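Local coordinates for protein Non-reducing end alpha-L-arabinofuranosidase BoGH43B (Bacteroides ovatus, PDB 5JOZ) that hydrolyses terminal non-reducing alpha-L-arabinofuranoside residues from xyloglucan side chains, converting S units to X units as part of xyloglucan degradation, at residues A[381-386]-A[404-409]; A[223-228]-A[289-294]. All blocks are in the same frame, centred on the assembly; numbering follows the deposited sequence.

Contact 1: A[381-386]-A[404-409]; sequences KVENEE and TERNGQ
Thr404 and Arg406, on the last residues of strand 397-406, reach across to backbone carbonyls of the loop 381-386 in the concanavalin A-like beta-sandwich domain of this enzyme. The loop folds through a type I turn from Val382 to Glu385, and the strand ends in a type I' hairpin turn from Arg406 to Gln409. The compact side centres on buried Thr404: its OG1 stands anti to the backbone N (chi1 -175°) and donates to Glu385 O at 2.7 Å, while its CB lies 4.1 Å from Glu386 CB. The carboxylate of Glu386 is held from outside the two segments, by a salt bridge to Arg415 and a hydrogen bond from Asn488. Next to this, Arg406 NH1 donates to Glu383 O at 2.9 Å and to Glu405 O at 2.8 Å; both oxygens lie near the guanidinium plane, and Thr404 CG2 sits over one face, 3.7 Å above it and offset toward the rim. The other side faces solvent: Glu383 and Asn407 are exposed, and the Glu383 chain, extended beyond CG, runs past the strand end, CG 3.3 Å from Glu405 O. At its tip, OE2 accepts from Asn407 N at 2.8 Å, met from above the carboxylate plane.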
loop_
_atom_site.group_PDB
_atom_site.type_symbol
_atom_site.label_atom_id
_atom_site.label_comp_id
_atom_site.label_asym_id
_atom_site.label_seq_id
_atom_site.Cartn_x
_atom_site.Cartn_y
_atom_site.Cartn_z
ATOM N N LYS A 381 -13.901 22.972 22.530
ATOM C CA LYS A 381 -14.604 24.147 23.055
ATOM C C LYS A 381 -15.972 24.395 22.393
ATOM O O LYS A 381 -16.766 25.147 22.945
ATOM C CB LYS A 381 -13.719 25.403 22.956
ATOM N N VAL A 382 -16.250 23.775 21.240
ATOM C CA VAL A 382 -17.550 23.926 20.549
ATOM C C VAL A 382 -17.875 22.679 19.698
ATOM O O VAL A 382 -16.974 21.901 19.373
ATOM C CB VAL A 382 -17.587 25.254 19.742
ATOM C CG1 VAL A 382 -16.621 25.227 18.555
ATOM C CG2 VAL A 382 -19.009 25.630 19.318
ATOM N N GLU A 383 -19.150 22.481 19.349
ATOM C CA GLU A 383 -19.639 21.185 18.816
ATOM C C GLU A 383 -18.936 20.665 17.540
ATOM O O GLU A 383 -18.801 19.459 17.379
ATOM C CB GLU A 383 -21.178 21.192 18.643
ATOM C CG GLU A 383 -21.937 21.507 19.946
ATOM C CD GLU A 383 -23.340 20.898 20.066
ATOM O OE1 GLU A 383 -23.907 20.413 19.057
ATOM O OE2 GLU A 383 -23.887 20.921 21.197
ATOM N N ASN A 384 -18.447 21.572 16.683
ATOM C CA ASN A 384 -17.725 21.204 15.442
ATOM C C ASN A 384 -16.312 20.599 15.626
ATOM O O ASN A 384 -15.715 20.128 14.656
ATOM C CB ASN A 384 -17.667 22.392 14.435
ATOM C CG ASN A 384 -17.020 23.667 15.013
ATOM O OD1 ASN A 384 -17.654 24.407 15.764
ATOM N ND2 ASN A 384 -15.781 23.951 14.618
ATOM N N GLU A 385 -15.798 20.603 16.855
ATOM C CA GLU A 385 -14.408 20.258 17.140
ATOM C C GLU A 385 -14.325 18.832 17.631
ATOM O O GLU A 385 -15.096 18.407 18.513
ATOM C CB GLU A 385 -13.832 21.192 18.199
ATOM C CG GLU A 385 -13.781 22.642 17.751
ATOM C CD GLU A 385 -13.058 23.541 18.731
ATOM O OE1 GLU A 385 -13.114 23.275 19.948
ATOM O OE2 GLU A 385 -12.442 24.531 18.279
ATOM N N GLU A 386 -13.391 18.090 17.048
ATOM C CA GLU A 386 -13.269 16.676 17.331
ATOM C C GLU A 386 -11.863 16.160 17.073
ATOM O O GLU A 386 -11.107 16.719 16.273
ATOM C CB GLU A 386 -14.320 15.887 16.530
ATOM C CG GLU A 386 -14.236 16.101 15.026
ATOM C CD GLU A 386 -15.464 15.634 14.254
ATOM O OE1 GLU A 386 -16.596 15.637 14.808
ATOM O OE2 GLU A 386 -15.287 15.290 13.063
ATOM N N THR A 404 -15.523 15.000 21.369
ATOM C CA THR A 404 -16.149 16.260 20.926
ATOM C C THR A 404 -17.011 16.841 22.068
ATOM O O THR A 404 -16.964 16.335 23.203
ATOM C CB THR A 404 -16.989 16.034 19.641
ATOM O OG1 THR A 404 -17.505 17.280 19.158
ATOM C CG2 THR A 404 -18.136 15.082 19.886
ATOM N N GLU A 405 -17.784 17.889 21.771
ATOM C CA GLU A 405 -18.662 18.540 22.746
ATOM C C GLU A 405 -20.093 18.452 22.220
ATOM O O GLU A 405 -20.360 18.800 21.075
ATOM C CB GLU A 405 -18.241 20.002 22.962
ATOM C CG GLU A 405 -18.824 20.682 24.207
ATOM C CD GLU A 405 -18.075 20.370 25.507
ATOM O OE1 GLU A 405 -18.546 20.810 26.576
ATOM O OE2 GLU A 405 -17.016 19.694 25.484
ATOM N N ARG A 406 -21.001 17.959 23.053
ATOM C CA ARG A 406 -22.404 17.846 22.700
ATOM C C ARG A 406 -23.226 18.391 23.842
ATOM O O ARG A 406 -23.124 17.906 24.961
ATOM C CB ARG A 406 -22.776 16.379 22.441
ATOM C CG ARG A 406 -22.247 15.804 21.133
ATOM C CD ARG A 406 -22.957 16.396 19.914
ATOM N NE ARG A 406 -22.374 15.982 18.633
ATOM C CZ ARG A 406 -21.318 16.534 18.032
ATOM N NH1 ARG A 406 -20.642 17.537 18.578
ATOM N NH2 ARG A 406 -20.922 16.064 16.860
ATOM N N ASN A 407 -24.021 19.416 23.557
ATOM C CA ASN A 407 -24.895 20.046 24.546
ATOM C C ASN A 407 -24.181 20.396 25.853
ATOM O O ASN A 407 -24.616 20.033 26.944
ATOM C CB ASN A 407 -26.125 19.161 24.764
ATOM C CG ASN A 407 -27.005 19.106 23.533
ATOM O OD1 ASN A 407 -27.177 20.105 22.839
ATOM N ND2 ASN A 407 -27.553 17.940 23.248
ATOM N N GLY A 408 -23.056 21.092 25.709
ATOM C CA GLY A 408 -22.233 21.512 26.849
ATOM C C GLY A 408 -21.599 20.401 27.669
ATOM O O GLY A 408 -21.152 20.644 28.791
ATOM N N GLN A 409 -21.572 19.182 27.126
ATOM C CA GLN A 409 -20.892 18.055 27.752
ATOM C C GLN A 409 -19.815 17.555 26.791
ATOM O O GLN A 409 -20.021 17.468 25.579
ATOM C CB GLN A 409 -21.864 16.923 28.059
ATOM C CG GLN A 409 -22.913 17.245 29.118
ATOM C CD GLN A 409 -23.800 16.048 29.461
ATOM O OE1 GLN A 409 -23.978 15.131 28.660
ATOM N NE2 GLN A 409 -24.358 16.054 30.661
#

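Contact 2: A[223-228]-A[289-294]; sequences LSNMNC and GVVQET
Asn225 pairs its side-chain amide with the backbone of Val291 through two hydrogen bonds, one at each end of the amide. OD1 accepts from Val291 N at 2.9 Å, in the carbonyl plane and on a lone pair, and ND2 donates to Val291 O at 3.2 Å with an N-H...O angle of 168°. Val291 O lies 7° out of the amide plane, and bonds at both OD1 and ND2 fix how the amide is turned. Val290 crosses the Asn225 side chain at about a right angle, CG1 resting 3.8 Å from CG. Beside this, the backbones join where Ser224 N donates to Gly289 O at 2.7 Å, and Leu223 CB lies 4.2 Å from Val291 CG2.

The second shell sets these groups in place. Ser224 OG accepts from Met226 N at 3.0 Å in an ST turn and is also hydrogen-bonded to His200 O, so the chain is pinned just before and after Asn225. Phe233 O takes a further bond from Asn225 ND2, and Ile236 of strand 234-243 packs on Leu223, Asn225 and Val291. An aspartate here would probably leave Val291 O and Phe233 O without their N-H donor and set a carboxylate oxygen against them. The buried contact thus joins a loop of the GH43 catalytic domain to the loop that follows strand 283-284, with one neutral amide answering both the N-H and the C=O of a residue outside regular secondary structure.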
loop_
_atom_site.group_PDB
_atom_site.type_symbol
_atom_site.label_atom_id
_atom_site.label_comp_id
_atom_site.label_asym_id
_atom_site.label_seq_id
_atom_site.Cartn_x
_atom_site.Cartn_y
_atom_site.Cartn_z
ATOM N N LEU A 223 0.793 -17.863 -12.687
ATOM C CA LEU A 223 0.206 -18.003 -11.356
ATOM C C LEU A 223 -1.213 -17.455 -11.362
ATOM O O LEU A 223 -1.489 -16.456 -12.019
ATOM C CB LEU A 223 1.076 -17.364 -10.257
ATOM C CG LEU A 223 1.587 -15.946 -10.500
ATOM C CD1 LEU A 223 0.625 -14.875 -10.012
ATOM C CD2 LEU A 223 2.919 -15.769 -9.797
ATOM N N SER A 224 -2.104 -18.183 -10.690
ATOM C CA SER A 224 -3.493 -17.788 -10.490
ATOM C C SER A 224 -4.183 -18.728 -9.514
ATOM O O SER A 224 -3.894 -19.918 -9.508
ATOM C CB SER A 224 -4.282 -17.833 -11.793
ATOM O OG SER A 224 -5.614 -17.408 -11.548
ATOM N N ASN A 225 -5.092 -18.176 -8.705
ATOM C CA ASN A 225 -6.009 -18.956 -7.843
ATOM C C ASN A 225 -7.457 -18.994 -8.379
ATOM O O ASN A 225 -8.382 -19.401 -7.677
ATOM C CB ASN A 225 -5.950 -18.426 -6.402
ATOM C CG ASN A 225 -4.639 -18.748 -5.737
ATOM O OD1 ASN A 225 -3.634 -18.932 -6.414
ATOM N ND2 ASN A 225 -4.636 -18.827 -4.407
ATOM N N MET A 226 -7.616 -18.552 -9.627
ATOM C CA MET A 226 -8.806 -18.759 -10.466
ATOM C C MET A 226 -9.500 -20.134 -10.341
ATOM O O MET A 226 -10.713 -20.196 -10.165
ATOM C CB MET A 226 -8.362 -18.515 -11.914
ATOM C CG MET A 226 -9.378 -18.667 -13.024
ATOM S SD MET A 226 -8.680 -17.979 -14.543
ATOM C CE MET A 226 -7.157 -18.912 -14.723
ATOM N N ASN A 227 -8.732 -21.219 -10.420
ATOM C CA ASN A 227 -9.292 -22.591 -10.426
ATOM C C ASN A 227 -9.520 -23.242 -9.047
ATOM O O ASN A 227 -9.993 -24.382 -8.986
ATOM C CB ASN A 227 -8.414 -23.517 -11.287
ATOM C CG ASN A 227 -8.582 -23.271 -12.777
ATOM O OD1 ASN A 227 -9.037 -22.205 -13.213
ATOM N ND2 ASN A 227 -8.209 -24.268 -13.572
ATOM N N CYS A 228 -9.179 -22.546 -7.958
ATOM C CA CYS A 228 -9.527 -22.984 -6.596
ATOM C C CYS A 228 -10.406 -21.909 -5.935
ATOM O O CYS A 228 -9.879 -20.994 -5.299
ATOM C CB CYS A 228 -8.267 -23.277 -5.753
ATOM S SG CYS A 228 -7.588 -24.953 -5.914
ATOM N N GLY A 289 -0.287 -23.499 -10.933
ATOM C CA GLY A 289 -0.214 -22.042 -10.844
ATOM C C GLY A 289 -0.777 -21.439 -9.570
ATOM O O GLY A 289 -0.847 -20.219 -9.473
ATOM N N VAL A 290 -1.150 -22.266 -8.590
ATOM C CA VAL A 290 -1.855 -21.796 -7.395
ATOM C C VAL A 290 -0.869 -21.370 -6.321
ATOM O O VAL A 290 -0.002 -22.150 -5.911
ATOM C CB VAL A 290 -2.811 -22.880 -6.825
ATOM C CG1 VAL A 290 -3.474 -22.410 -5.524
ATOM C CG2 VAL A 290 -3.871 -23.237 -7.861
ATOM N N VAL A 291 -1.010 -20.125 -5.871
ATOM C CA VAL A 291 -0.166 -19.573 -4.795
ATOM C C VAL A 291 -0.714 -20.117 -3.466
ATOM O O VAL A 291 -1.881 -19.891 -3.137
ATOM C CB VAL A 291 -0.130 -18.021 -4.845
ATOM C CG1 VAL A 291 0.533 -17.425 -3.605
ATOM C CG2 VAL A 291 0.610 -17.572 -6.101
ATOM N N GLN A 292 0.140 -20.844 -2.745
ATOM C CA GLN A 292 -0.252 -21.649 -1.572
ATOM C C GLN A 292 0.001 -20.894 -0.268
ATOM O O GLN A 292 0.732 -19.902 -0.246
ATOM C CB GLN A 292 0.539 -22.982 -1.532
ATOM C CG GLN A 292 0.400 -23.897 -2.755
ATOM C CD GLN A 292 -1.009 -24.458 -2.990
ATOM O OE1 GLN A 292 -1.400 -24.712 -4.130
ATOM N NE2 GLN A 292 -1.772 -24.656 -1.919
ATOM N N GLU A 293 -0.579 -21.412 0.810
ATOM C CA GLU A 293 -0.517 -20.808 2.139
ATOM C C GLU A 293 0.866 -20.859 2.733
ATOM O O GLU A 293 1.306 -19.890 3.346
ATOM C CB GLU A 293 -1.500 -21.484 3.107
ATOM N N THR A 294 1.540 -21.996 2.578
ATOM C CA THR A 294 2.906 -22.150 3.075
ATOM C C THR A 294 3.779 -22.790 1.993
ATOM O O THR A 294 3.276 -23.411 1.053
ATOM C CB THR A 294 2.971 -22.976 4.394
ATOM O OG1 THR A 294 2.802 -24.362 4.117
ATOM C CG2 THR A 294 1.891 -22.563 5.391
#

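How the contacts relate
Contact 2 comes first along the chain and closes before contact 1 opens. Their centres are 52 Å apart, on opposite sides of the chain's centre, and their nearest atoms are about 40 Å apart, so neither touches the other. They share no strand or sheet. In the five-bladed beta-propeller characteristic of GH43 enzymes, contact 2 ties the loop after strand 215-216, an outer strand of the fourth blade, to the loop that leaves the fifth blade after strand 283-284; the side chain of Leu223 is about 12 Å from that of Asp16, the inferred proton acceptor. Contact 1 belongs to the C-terminal beta-sandwich, away from the annotated sites. Each is thus local packing, and neither spans the two domains.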